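Tyrocidine synthetase 3 (Brevibacillus brevis, PDB 2JGP) probably forms peptide bonds in the nonribosomal assembly of the antibiotic tyrocidine, pairing a peptidyl carrier domain with the condensation domain that follows it. Local coordinates at residues R8-A13 with G403-P408; L329-L334 with N397-Y402; A336-L341 with I350-P355; V372-M377 with P426-V431. One frame throughout, in Å; residues are numbered along the deposited sequence.

Contact 1: R8-A13 with G403-P408; sequences RSVWEA and GHQDYP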
loop_
_atom_site.group_PDB
_atom_site.type_symbol
_atom_site.label_atom_id
_atom_site.label_comp_id
_atom_site.label_asym_id
_atom_site.label_seq_id
_atom_site.Cartn_x
_atom_site.Cartn_y
_atom_site.Cartn_z
ATOM N N ARG A 8 -5.735 12.934 8.760
ATOM C CA ARG A 8 -4.533 12.764 7.929
ATOM C C ARG A 8 -3.665 11.591 8.377
ATOM O O ARG A 8 -2.627 11.301 7.770
ATOM C CB ARG A 8 -3.689 14.034 7.979
ATOM C CG ARG A 8 -4.432 15.286 7.565
ATOM C CD ARG A 8 -3.755 16.516 8.085
ATOM N NE ARG A 8 -3.834 16.619 9.538
ATOM C CZ ARG A 8 -3.450 17.687 10.230
ATOM N NH1 ARG A 8 -2.954 18.752 9.608
ATOM N NH2 ARG A 8 -3.553 17.691 11.551
ATOM N N SER A 9 -4.076 10.934 9.455
ATOM C CA SER A 9 -3.323 9.828 10.015
ATOM C C SER A 9 -4.290 8.847 10.622
ATOM O O SER A 9 -5.456 9.173 10.833
ATOM C CB SER A 9 -2.372 10.317 11.101
ATOM O OG SER A 9 -3.090 10.765 12.236
ATOM N N VAL A 10 -3.790 7.660 10.947
ATOM C CA VAL A 10 -4.632 6.631 11.557
ATOM C C VAL A 10 -5.231 7.096 12.892
ATOM O O VAL A 10 -6.408 6.872 13.135
ATOM C CB VAL A 10 -3.865 5.273 11.701
ATOM C CG1 VAL A 10 -2.667 5.416 12.646
ATOM C CG2 VAL A 10 -4.793 4.178 12.175
ATOM N N TRP A 11 -4.448 7.759 13.742
ATOM C CA TRP A 11 -4.970 8.189 15.042
ATOM C C TRP A 11 -5.934 9.367 14.918
ATOM O O TRP A 11 -6.867 9.468 15.693
ATOM C CB TRP A 11 -3.848 8.466 16.054
ATOM C CG TRP A 11 -3.251 7.190 16.557
ATOM C CD1 TRP A 11 -1.988 6.726 16.323
ATOM C CD2 TRP A 11 -3.914 6.180 17.327
ATOM N NE1 TRP A 11 -1.815 5.498 16.921
ATOM C CE2 TRP A 11 -2.983 5.137 17.541
ATOM C CE3 TRP A 11 -5.203 6.052 17.862
ATOM C CZ2 TRP A 11 -3.296 3.997 18.271
ATOM C CZ3 TRP A 11 -5.512 4.919 18.588
ATOM C CH2 TRP A 11 -4.562 3.905 18.790
ATOM N N GLU A 12 -5.726 10.245 13.937
ATOM C CA GLU A 12 -6.701 11.310 13.678
ATOM C C GLU A 12 -8.039 10.717 13.234
ATOM O O GLU A 12 -9.105 11.155 13.691
ATOM C CB GLU A 12 -6.170 12.310 12.652
ATOM C CG GLU A 12 -5.138 13.264 13.232
ATOM C CD GLU A 12 -4.711 14.345 12.267
ATOM O OE1 GLU A 12 -3.836 15.161 12.652
ATOM O OE2 GLU A 12 -5.250 14.400 11.135
ATOM N N ALA A 13 -7.981 9.694 12.379
ATOM C CA ALA A 13 -9.186 8.995 11.922
ATOM C C ALA A 13 -9.901 8.288 13.076
ATOM O O ALA A 13 -11.101 8.444 13.246
ATOM C CB ALA A 13 -8.838 7.995 10.826
ATOM N N GLY A 403 -8.792 3.011 10.081
ATOM C CA GLY A 403 -8.846 2.862 11.537
ATOM C C GLY A 403 -8.727 1.418 12.012
ATOM O O GLY A 403 -8.430 1.166 13.179
ATOM N N HIS A 404 -8.974 0.472 11.114
ATOM C CA HIS A 404 -8.879 -0.942 11.445
ATOM C C HIS A 404 -7.904 -1.675 10.537
ATOM O O HIS A 404 -8.077 -2.858 10.257
ATOM C CB HIS A 404 -10.266 -1.565 11.410
ATOM C CG HIS A 404 -11.195 -0.961 12.413
ATOM N ND1 HIS A 404 -11.897 0.199 12.166
ATOM C CD2 HIS A 404 -11.490 -1.318 13.683
ATOM C CE1 HIS A 404 -12.609 0.513 13.236
ATOM N NE2 HIS A 404 -12.375 -0.392 14.170
ATOM N N GLN A 405 -6.845 -0.976 10.130
ATOM C CA GLN A 405 -5.857 -1.525 9.202
ATOM C C GLN A 405 -4.872 -2.516 9.832
ATOM O O GLN A 405 -4.131 -3.205 9.114
ATOM C CB GLN A 405 -5.076 -0.390 8.528
ATOM C CG GLN A 405 -4.042 0.288 9.413
ATOM C CD GLN A 405 -3.272 1.346 8.667
ATOM O OE1 GLN A 405 -2.185 1.092 8.144
ATOM N NE2 GLN A 405 -3.844 2.534 8.584
ATOM N N ASP A 406 -4.853 -2.606 11.159
ATOM C CA ASP A 406 -3.899 -3.482 11.841
ATOM C C ASP A 406 -4.453 -4.895 12.032
ATOM O O ASP A 406 -4.331 -5.502 13.103
ATOM C CB ASP A 406 -3.454 -2.852 13.159
ATOM C CG ASP A 406 -2.663 -1.576 12.942
ATOM O OD1 ASP A 406 -1.629 -1.630 12.248
ATOM O OD2 ASP A 406 -3.074 -0.522 13.447
ATOM N N TYR A 407 -5.071 -5.396 10.968
ATOM C CA TYR A 407 -5.506 -6.780 10.865
ATOM C C TYR A 407 -4.990 -7.301 9.524
ATOM O O TYR A 407 -5.423 -6.826 8.483
ATOM C CB TYR A 407 -7.027 -6.850 10.928
ATOM C CG TYR A 407 -7.595 -8.250 10.908
ATOM C CD1 TYR A 407 -7.280 -9.165 11.908
ATOM C CD2 TYR A 407 -8.469 -8.651 9.903
ATOM C CE1 TYR A 407 -7.807 -10.445 11.898
ATOM C CE2 TYR A 407 -9.001 -9.929 9.887
ATOM C CZ TYR A 407 -8.667 -10.822 10.880
ATOM O OH TYR A 407 -9.201 -12.088 10.863
ATOM N N PRO A 408 -4.032 -8.247 9.544
ATOM C CA PRO A 408 -3.467 -8.795 8.306
ATOM C C PRO A 408 -4.519 -9.365 7.351
ATOM O O PRO A 408 -5.403 -10.108 7.779
ATOM C CB PRO A 408 -2.551 -9.918 8.808
ATOM C CG PRO A 408 -2.191 -9.528 10.188
ATOM C CD PRO A 408 -3.398 -8.832 10.737
#
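The backbone O of Gly403 is held by two donors, Arg14 NE and Gln272 NE2, just where the CA of the same residue meets Val10 CG2 at 4.3 Å. The contact joins the first helix of the carrier-domain region, 10-23, to the loop that leaves helix 387-403 of the condensation domain, so it belongs to the interface between carrier and condensation domain. It is small and apolar on the Val10 side. CG2 of Val10 is anti to the backbone N, which carries this methyl toward Gly403 CA. The same methyl reaches Gln405 NE2 at 4.1 Å in a loose van der Waals approach; the amide nitrogen itself is hydrogen-bonded to Tyr402 O. Alongside, Asp406 OD2 makes a salt bridge to Arg14, and this arginine therefore ties down two points of the loop.

Val10 is the first residue of the helix, which has a capped start. Ser9 is the N-cap, its OG accepting from Glu12 N at 3.2 Å. Arg8 grips the Glu12 carboxylate side-on with NE and NH2: OE2 takes both Arg8 N, at 2.8 Å, and Arg8 NE, at 3.1 Å, the latter through its syn lone pair and nearly straight at 170°. The second arm of the grip runs from Arg8 NH2 to Glu12 OE1, 2.8 Å long and 17° out of the guanidinium plane.

Contact 2: L329-L334 with N397-Y402; sequences LYMVLL and NALDAY. With NA (sodium ion), chain F.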
loop_
_atom_site.group_PDB
_atom_site.type_symbol
_atom_site.label_atom_id
_atom_site.label_comp_id
_atom_site.label_asym_id
_atom_site.label_seq_id
_atom_site.Cartn_x
_atom_site.Cartn_y
_atom_site.Cartn_z
ATOM N N LEU A 329 -8.726 13.316 -3.093
ATOM C CA LEU A 329 -8.814 12.940 -4.500
ATOM C C LEU A 329 -8.870 11.422 -4.623
ATOM O O LEU A 329 -9.643 10.883 -5.407
ATOM C CB LEU A 329 -7.630 13.500 -5.290
ATOM C CG LEU A 329 -7.575 13.125 -6.772
ATOM C CD1 LEU A 329 -8.879 13.477 -7.493
ATOM C CD2 LEU A 329 -6.388 13.799 -7.432
ATOM N N TYR A 330 -8.069 10.734 -3.812
ATOM C CA TYR A 330 -8.120 9.279 -3.727
ATOM C C TYR A 330 -9.552 8.767 -3.569
ATOM O O TYR A 330 -9.981 7.869 -4.296
ATOM C CB TYR A 330 -7.273 8.799 -2.540
ATOM C CG TYR A 330 -7.227 7.304 -2.381
ATOM C CD1 TYR A 330 -6.155 6.571 -2.875
ATOM C CD2 TYR A 330 -8.250 6.619 -1.729
ATOM C CE1 TYR A 330 -6.102 5.199 -2.733
ATOM C CE2 TYR A 330 -8.210 5.250 -1.582
ATOM C CZ TYR A 330 -7.132 4.546 -2.090
ATOM O OH TYR A 330 -7.077 3.189 -1.944
ATOM N N MET A 331 -10.284 9.335 -2.614
ATOM C CA MET A 331 -11.658 8.900 -2.336
ATOM C C MET A 331 -12.616 9.170 -3.498
ATOM O O MET A 331 -13.474 8.346 -3.803
ATOM C CB MET A 331 -12.198 9.576 -1.078
ATOM C CG MET A 331 -11.573 9.097 0.230
ATOM S SD MET A 331 -12.067 10.198 1.573
ATOM C CE MET A 331 -11.026 9.603 2.913
ATOM N N VAL A 332 -12.476 10.333 -4.123
ATOM C CA VAL A 332 -13.323 10.719 -5.250
ATOM C C VAL A 332 -13.142 9.717 -6.391
ATOM O O VAL A 332 -14.112 9.187 -6.934
ATOM C CB VAL A 332 -12.977 12.144 -5.740
ATOM C CG1 VAL A 332 -13.675 12.452 -7.074
ATOM C CG2 VAL A 332 -13.343 13.187 -4.670
ATOM N N LEU A 333 -11.886 9.441 -6.724
ATOM C CA LEU A 333 -11.551 8.484 -7.784
ATOM C C LEU A 333 -12.008 7.056 -7.455
ATOM O O LEU A 333 -12.519 6.346 -8.329
ATOM C CB LEU A 333 -10.053 8.503 -8.055
ATOM C CG LEU A 333 -9.459 9.822 -8.531
ATOM C CD1 LEU A 333 -7.947 9.708 -8.609
ATOM C CD2 LEU A 333 -10.048 10.237 -9.866
ATOM N N LEU A 334 -11.821 6.631 -6.208
ATOM C CA LEU A 334 -12.306 5.319 -5.786
ATOM C C LEU A 334 -13.820 5.248 -5.919
ATOM O O LEU A 334 -14.370 4.235 -6.359
ATOM C CB LEU A 334 -11.894 5.012 -4.340
ATOM C CG LEU A 334 -12.403 3.690 -3.747
ATOM C CD1 LEU A 334 -11.968 2.485 -4.603
ATOM C CD2 LEU A 334 -11.925 3.554 -2.307
ATOM N N ASN A 397 -16.303 4.603 4.875
ATOM C CA ASN A 397 -15.791 3.240 4.848
ATOM C C ASN A 397 -14.274 3.204 4.740
ATOM O O ASN A 397 -13.634 2.296 5.274
ATOM C CB ASN A 397 -16.438 2.455 3.704
ATOM C CG ASN A 397 -17.900 2.168 3.959
ATOM O OD1 ASN A 397 -18.323 2.005 5.111
ATOM N ND2 ASN A 397 -18.691 2.121 2.892
ATOM N N ALA A 398 -13.703 4.193 4.055
ATOM C CA ALA A 398 -12.251 4.306 3.928
ATOM C C ALA A 398 -11.622 4.643 5.274
ATOM O O ALA A 398 -10.671 3.987 5.706
ATOM C CB ALA A 398 -11.885 5.351 2.889
ATOM N N LEU A 399 -12.168 5.651 5.942
ATOM C CA LEU A 399 -11.688 6.038 7.260
ATOM C C LEU A 399 -11.822 4.885 8.254
ATOM O O LEU A 399 -10.905 4.633 9.027
ATOM C CB LEU A 399 -12.444 7.267 7.772
ATOM C CG LEU A 399 -12.151 8.578 7.029
ATOM C CD1 LEU A 399 -13.069 9.687 7.523
ATOM C CD2 LEU A 399 -10.690 8.964 7.208
ATOM N N ASP A 400 -12.955 4.186 8.216
ATOM C CA ASP A 400 -13.176 3.018 9.076
ATOM C C ASP A 400 -12.143 1.940 8.771
ATOM O O ASP A 400 -11.596 1.325 9.684
ATOM C CB ASP A 400 -14.588 2.451 8.890
ATOM C CG ASP A 400 -15.677 3.353 9.457
ATOM O OD1 ASP A 400 -15.362 4.295 10.216
ATOM O OD2 ASP A 400 -16.865 3.117 9.139
ATOM N N ALA A 401 -11.873 1.722 7.486
ATOM C CA ALA A 401 -10.876 0.742 7.054
ATOM C C ALA A 401 -9.486 1.108 7.565
ATOM O O ALA A 401 -8.785 0.266 8.129
ATOM C CB ALA A 401 -10.873 0.631 5.529
ATOM N N TYR A 402 -9.097 2.368 7.380
ATOM C CA TYR A 402 -7.797 2.842 7.860
ATOM C C TYR A 402 -7.692 2.736 9.387
ATOM O O TYR A 402 -6.633 2.388 9.912
ATOM C CB TYR A 402 -7.528 4.287 7.428
ATOM C CG TYR A 402 -7.551 4.529 5.928
ATOM C CD1 TYR A 402 -7.945 5.762 5.418
ATOM C CD2 TYR A 402 -7.205 3.529 5.021
ATOM C CE1 TYR A 402 -7.984 6.000 4.046
ATOM C CE2 TYR A 402 -7.238 3.764 3.644
ATOM C CZ TYR A 402 -7.629 4.998 3.171
ATOM O OH TYR A 402 -7.677 5.238 1.817
HETATM NA NA NA F . -15.161 6.976 10.468
HETATM O O HOH W 1 -15.240 9.238 11.068
HETATM O O HOH W 2 -13.408 5.993 11.087
#
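Tyr330 and Tyr402 make the close part of this helix-helix contact: the hydroxyl oxygen of Tyr402 comes to 3.4 Å from Tyr330 CE2, meeting that ring obliquely. The Tyr330 side chain gets there with CG anti to its own N, chi1 -178°, pointing it across to the other helix. The Tyr402 ring lies against its own helix, with Ala398 O 3.1 Å above one face near the rim.

Elsewhere the fit is slacker. The axes of 329-334 and 397-402 come no closer than 11.9 Å and are inclined at 118°, and the contact there is made largely by Met331, whose extended chain brings CE to 4.3 Å from Ala398 CB and 4.4 Å from Leu399 CD2. Farther round helix 397-402, turned from the partner helix, Asp400 OD1 binds a sodium ion at 2.7 Å; two waters and Gln396 OE1 also coordinate the metal, making this a hydrated site.

The pair sits over the strands of the condensation domain. Tyr330 meets Phe432 edge-to-face, Ala401 and Tyr402 rest on Leu375 of strand 373-379, and helix 312-325 packs against Leu329 and Val332.

Contact 3: A336-L341 with I350-P355; sequences AYNVLL and IIVGTP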
loop_
_atom_site.group_PDB
_atom_site.type_symbol
_atom_site.label_atom_id
_atom_site.label_comp_id
_atom_site.label_asym_id
_atom_site.label_seq_id
_atom_site.Cartn_x
_atom_site.Cartn_y
_atom_site.Cartn_z
ATOM N N ALA A 336 -15.676 7.079 -7.997
ATOM C CA ALA A 336 -15.948 7.041 -9.438
ATOM C C ALA A 336 -15.661 5.656 -10.019
ATOM O O ALA A 336 -16.362 5.183 -10.913
ATOM C CB ALA A 336 -15.117 8.099 -10.170
ATOM N N TYR A 337 -14.626 5.007 -9.501
ATOM C CA TYR A 337 -14.277 3.674 -9.959
ATOM C C TYR A 337 -15.379 2.680 -9.584
ATOM O O TYR A 337 -15.776 1.855 -10.409
ATOM C CB TYR A 337 -12.914 3.258 -9.401
ATOM C CG TYR A 337 -12.433 1.921 -9.907
ATOM C CD1 TYR A 337 -12.271 1.690 -11.269
ATOM C CD2 TYR A 337 -12.128 0.892 -9.023
ATOM C CE1 TYR A 337 -11.828 0.457 -11.740
ATOM C CE2 TYR A 337 -11.686 -0.344 -9.488
ATOM C CZ TYR A 337 -11.533 -0.549 -10.845
ATOM O OH TYR A 337 -11.100 -1.771 -11.313
ATOM N N ASN A 338 -15.900 2.778 -8.364
ATOM C CA ASN A 338 -17.032 1.938 -7.953
ATOM C C ASN A 338 -18.283 2.082 -8.833
ATOM O O ASN A 338 -18.955 1.087 -9.128
ATOM C CB ASN A 338 -17.411 2.186 -6.494
ATOM C CG ASN A 338 -16.590 1.362 -5.536
ATOM O OD1 ASN A 338 -17.043 0.321 -5.056
ATOM N ND2 ASN A 338 -15.381 1.818 -5.251
ATOM N N VAL A 339 -18.607 3.306 -9.245
ATOM C CA VAL A 339 -19.758 3.500 -10.146
ATOM C C VAL A 339 -19.472 2.945 -11.554
ATOM O O VAL A 339 -20.365 2.389 -12.193
ATOM C CB VAL A 339 -20.310 4.968 -10.177
ATOM C CG1 VAL A 339 -19.316 5.982 -9.641
ATOM C CG2 VAL A 339 -20.816 5.357 -11.575
ATOM N N LEU A 340 -18.223 3.061 -12.004
ATOM C CA LEU A 340 -17.784 2.463 -13.270
ATOM C C LEU A 340 -18.034 0.954 -13.260
ATOM O O LEU A 340 -18.669 0.412 -14.169
ATOM C CB LEU A 340 -16.294 2.733 -13.496
ATOM C CG LEU A 340 -15.689 2.741 -14.913
ATOM C CD1 LEU A 340 -14.334 2.060 -14.908
ATOM C CD2 LEU A 340 -16.577 2.149 -15.983
ATOM N N LEU A 341 -17.538 0.288 -12.220
ATOM C CA LEU A 341 -17.704 -1.160 -12.076
ATOM C C LEU A 341 -19.176 -1.540 -11.927
ATOM O O LEU A 341 -19.620 -2.538 -12.491
ATOM C CB LEU A 341 -16.909 -1.682 -10.871
ATOM C CG LEU A 341 -15.379 -1.565 -10.920
ATOM C CD1 LEU A 341 -14.782 -2.035 -9.607
ATOM C CD2 LEU A 341 -14.800 -2.344 -12.093
ATOM N N ILE A 350 -20.107 -3.932 -4.232
ATOM C CA ILE A 350 -18.830 -4.145 -4.901
ATOM C C ILE A 350 -17.664 -4.023 -3.932
ATOM O O ILE A 350 -17.631 -3.101 -3.113
ATOM C CB ILE A 350 -18.625 -3.108 -6.032
ATOM C CG1 ILE A 350 -19.791 -3.186 -7.029
ATOM C CG2 ILE A 350 -17.276 -3.334 -6.733
ATOM C CD1 ILE A 350 -19.578 -2.432 -8.298
ATOM N N ILE A 351 -16.710 -4.947 -4.047
ATOM C CA ILE A 351 -15.487 -4.931 -3.236
ATOM C C ILE A 351 -14.293 -4.642 -4.146
ATOM O O ILE A 351 -14.125 -5.288 -5.181
ATOM C CB ILE A 351 -15.278 -6.267 -2.495
ATOM C CG1 ILE A 351 -16.549 -6.653 -1.722
ATOM C CG2 ILE A 351 -14.081 -6.177 -1.547
ATOM C CD1 ILE A 351 -16.543 -8.060 -1.195
ATOM N N VAL A 352 -13.489 -3.650 -3.763
ATOM C CA VAL A 352 -12.292 -3.261 -4.506
ATOM C C VAL A 352 -11.093 -3.326 -3.574
ATOM O O VAL A 352 -11.121 -2.743 -2.502
ATOM C CB VAL A 352 -12.413 -1.821 -5.045
ATOM C CG1 VAL A 352 -11.086 -1.362 -5.663
ATOM C CG2 VAL A 352 -13.572 -1.722 -6.059
ATOM N N GLY A 353 -10.047 -4.033 -3.982
ATOM C CA GLY A 353 -8.809 -4.081 -3.204
ATOM C C GLY A 353 -8.073 -2.762 -3.289
ATOM O O GLY A 353 -7.875 -2.237 -4.375
ATOM N N THR A 354 -7.687 -2.207 -2.142
ATOM C CA THR A 354 -6.900 -0.975 -2.116
ATOM C C THR A 354 -5.603 -1.169 -1.321
ATOM O O THR A 354 -5.625 -1.243 -0.087
ATOM C CB THR A 354 -7.689 0.202 -1.533
ATOM O OG1 THR A 354 -8.148 -0.113 -0.213
ATOM C CG2 THR A 354 -8.890 0.539 -2.421
ATOM N N PRO A 355 -4.470 -1.273 -2.023
ATOM C CA PRO A 355 -3.196 -1.346 -1.309
ATOM C C PRO A 355 -2.894 -0.079 -0.510
ATOM O O PRO A 355 -3.218 1.026 -0.947
ATOM C CB PRO A 355 -2.172 -1.554 -2.434
ATOM C CG PRO A 355 -2.973 -2.103 -3.586
ATOM C CD PRO A 355 -4.286 -1.407 -3.481
#
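Helix 336-341 runs across strand 350-355 with its axis 9.5 Å away and the two chain directions 128° apart, so the backbones diverge from their nearest point, Asn338 and Ile350. Ile350 and Val352, two residues apart, point their side chains at the helix, while Ile351 between them points away.

Ile350 CD1 tucks against the turn from Asn338 to Leu341, 3.7 Å from the backbone O of Asn338 and 3.8 Å from Leu341 CB. Val352 divides its two methyls. CG2 meets Leu341 CD1 at 3.8 Å, and CG1, anti to the backbone N (chi1 173°), comes to the edge of the Tyr337 ring, near its plane, 4.0 Å from CE2. Leu341 CG lies over one face of that ring, toward the rim, while the strand meets the ring at its edge. The Tyr337 hydroxyl lies by Thr430 OG1, probably hydrogen-bonded, though the modelled distance is doubtfully short. Asn338 also turns its amide into the contact: OD1 lies 3.9 Å from Ile350 CB, the two side chains running past each other in opposite directions, and ND2 is satisfied by Leu334 O one turn back.

Strand 350-356 is flanked by backbone partners on strands 373-379 and 430-435. A helix laid over one face of such strands is the layered alpha/beta packing of the condensation domain, whose two lobes resemble chloramphenicol acetyltransferase.

Contact 4: V372-M377 with P426-V431; sequences VNTLAM and PLFDTV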
loop_
_atom_site.group_PDB
_atom_site.type_symbol
_atom_site.label_atom_id
_atom_site.label_comp_id
_atom_site.label_asym_id
_atom_site.label_seq_id
_atom_site.Cartn_x
_atom_site.Cartn_y
_atom_site.Cartn_z
ATOM N N VAL A 372 3.563 -3.388 2.825
ATOM C CA VAL A 372 2.376 -3.189 2.007
ATOM C C VAL A 372 1.260 -4.158 2.410
ATOM O O VAL A 372 1.494 -5.346 2.594
ATOM C CB VAL A 372 2.694 -3.278 0.494
ATOM C CG1 VAL A 372 3.186 -4.666 0.115
ATOM C CG2 VAL A 372 1.473 -2.891 -0.324
ATOM N N ASN A 373 0.069 -3.605 2.602
ATOM C CA ASN A 373 -1.112 -4.340 3.053
ATOM C C ASN A 373 -2.197 -4.030 2.042
ATOM O O ASN A 373 -2.091 -3.049 1.317
ATOM C CB ASN A 373 -1.527 -3.851 4.453
ATOM C CG ASN A 373 -2.522 -4.782 5.160
ATOM O OD1 ASN A 373 -2.696 -5.949 4.794
ATOM N ND2 ASN A 373 -3.163 -4.258 6.210
ATOM N N THR A 374 -3.223 -4.867 1.967
ATOM C CA THR A 374 -4.367 -4.583 1.109
ATOM C C THR A 374 -5.615 -4.572 1.977
ATOM O O THR A 374 -5.773 -5.410 2.877
ATOM C CB THR A 374 -4.525 -5.611 -0.025
ATOM O OG1 THR A 374 -3.312 -5.686 -0.781
ATOM C CG2 THR A 374 -5.667 -5.211 -0.961
ATOM N N LEU A 375 -6.473 -3.591 1.730
ATOM C CA LEU A 375 -7.761 -3.522 2.383
ATOM C C LEU A 375 -8.828 -3.896 1.366
ATOM O O LEU A 375 -8.812 -3.395 0.247
ATOM C CB LEU A 375 -8.025 -2.111 2.898
ATOM C CG LEU A 375 -6.911 -1.478 3.734
ATOM C CD1 LEU A 375 -7.316 -0.056 4.117
ATOM C CD2 LEU A 375 -6.587 -2.324 4.960
ATOM N N ALA A 376 -9.751 -4.767 1.762
ATOM C CA ALA A 376 -10.911 -5.085 0.940
ATOM C C ALA A 376 -11.954 -4.004 1.172
ATOM O O ALA A 376 -12.642 -4.012 2.193
ATOM C CB ALA A 376 -11.466 -6.448 1.309
ATOM N N MET A 377 -12.064 -3.072 0.234
ATOM C CA MET A 377 -12.966 -1.939 0.384
ATOM C C MET A 377 -14.326 -2.260 -0.236
ATOM O O MET A 377 -14.438 -2.417 -1.456
ATOM C CB MET A 377 -12.355 -0.703 -0.279
ATOM C CG MET A 377 -12.842 0.589 0.286
ATOM S SD MET A 377 -12.153 0.925 1.923
ATOM C CE MET A 377 -10.527 1.556 1.552
ATOM N N PRO A 426 -9.447 -14.039 -3.656
ATOM C CA PRO A 426 -10.322 -13.927 -2.497
ATOM C C PRO A 426 -10.771 -12.483 -2.251
ATOM O O PRO A 426 -9.966 -11.545 -2.360
ATOM C CB PRO A 426 -9.464 -14.467 -1.340
ATOM C CG PRO A 426 -8.062 -14.355 -1.791
ATOM C CD PRO A 426 -8.072 -14.430 -3.288
ATOM N N LEU A 427 -12.064 -12.331 -1.975
ATOM C CA LEU A 427 -12.703 -11.065 -1.602
ATOM C C LEU A 427 -12.858 -10.035 -2.728
ATOM O O LEU A 427 -13.902 -9.388 -2.812
ATOM C CB LEU A 427 -12.034 -10.425 -0.372
ATOM C CG LEU A 427 -12.417 -11.046 0.975
ATOM C CD1 LEU A 427 -11.659 -10.380 2.106
ATOM C CD2 LEU A 427 -13.921 -10.959 1.219
ATOM N N PHE A 428 -11.836 -9.863 -3.568
ATOM C CA PHE A 428 -11.914 -8.905 -4.681
ATOM C C PHE A 428 -11.146 -9.379 -5.917
ATOM O O PHE A 428 -10.131 -10.071 -5.810
ATOM C CB PHE A 428 -11.422 -7.514 -4.249
ATOM C CG PHE A 428 -10.075 -7.522 -3.589
ATOM C CD1 PHE A 428 -8.909 -7.478 -4.347
ATOM C CD2 PHE A 428 -9.969 -7.584 -2.210
ATOM C CE1 PHE A 428 -7.662 -7.495 -3.737
ATOM C CE2 PHE A 428 -8.724 -7.598 -1.594
ATOM C CZ PHE A 428 -7.571 -7.551 -2.358
ATOM N N ASP A 429 -11.653 -8.997 -7.087
ATOM C CA ASP A 429 -11.039 -9.346 -8.371
ATOM C C ASP A 429 -10.519 -8.132 -9.127
ATOM O O ASP A 429 -10.075 -8.245 -10.266
ATOM C CB ASP A 429 -12.046 -10.112 -9.216
ATOM C CG ASP A 429 -12.262 -11.506 -8.701
ATOM O OD1 ASP A 429 -11.258 -12.241 -8.587
ATOM O OD2 ASP A 429 -13.413 -11.857 -8.382
ATOM N N THR A 430 -10.568 -6.973 -8.481
ATOM C CA THR A 430 -9.964 -5.776 -9.022
ATOM C C THR A 430 -9.276 -4.995 -7.910
ATOM O O THR A 430 -9.655 -5.100 -6.746
ATOM C CB THR A 430 -11.004 -4.887 -9.734
ATOM O OG1 THR A 430 -10.343 -3.759 -10.307
ATOM C CG2 THR A 430 -12.072 -4.404 -8.760
ATOM N N VAL A 431 -8.260 -4.227 -8.294
ATOM C CA VAL A 431 -7.493 -3.399 -7.377
ATOM C C VAL A 431 -7.480 -1.963 -7.893
ATOM O O VAL A 431 -7.443 -1.735 -9.104
ATOM C CB VAL A 431 -6.037 -3.926 -7.234
ATOM C CG1 VAL A 431 -5.134 -2.889 -6.583
ATOM C CG2 VAL A 431 -6.027 -5.229 -6.442
#
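Strand 373-377 and the 426-431 segment face each other at a distance, CA atoms 6.7 Å apart at Ala376 and Leu427 and 9.1 Å apart at Thr374 and Val431, and the gap is bridged mainly by side chains. Thr374 and Ala376 point across from the same side of the strand, and Leu375 between them points away.

Phe428 is what they meet. Thr374 CG2, anti to the backbone N, comes obliquely to the far end of the ring, 3.3 Å from CZ, a snug approach for a methyl. Ala376 CB instead lies at the ring's edge, near its plane, 4.0 Å from CD2. The same CB also touches Leu427 CD1 at 4.0 Å, so the small alanine touches both neighbouring side chains.

The backbone before strand 430-435 makes this possible. Leu427 has a positive phi of 72°, and with a weak bond from Phe428 N to Pro426 O the chain forms a classic gamma turn that sends two successive side chains, Leu427 and Phe428, toward the same strand. Pro426 O ends up 4.0 Å above one face of the phenyl ring, offset to its rim. In the sheet region of the condensation domain, strand 350-356 pairs with both sides here: Leu375 bonds to Thr354 and Thr430 to Gly353. Helix 409-415 adds Phe409, which meets the Phe428 ring with planes about 50° apart and also touches Leu427. At the start of the other segment, Val372 N is bonded to Asp226 OD2, the aspartate of the HHxxxDG signature of condensation domains.

From the N terminus, contact 1 opens at 8-13 and closes at 403-408, a loop spanning most of the chain that ties the carrier region to the condensation domain. Contact 2 opens at 329-334 and contact 3 at 336-341 on the same helix; contact 3 closes at once, at 350-355, and so lies wholly within contact 2, which lies within contact 1. Contact 4 opens at 372-377, and only after 397-402 and 403-408 have gone by does it close at 426-431, crossing both contacts 1 and 2. Contacts 3 and 4 meet through backbone pairing of Val352 with Met377; contacts 1 and 2 adjoin, 403-408 following directly on 397-402, and Val10 CG2 lies 3.4 Å from Tyr402 O.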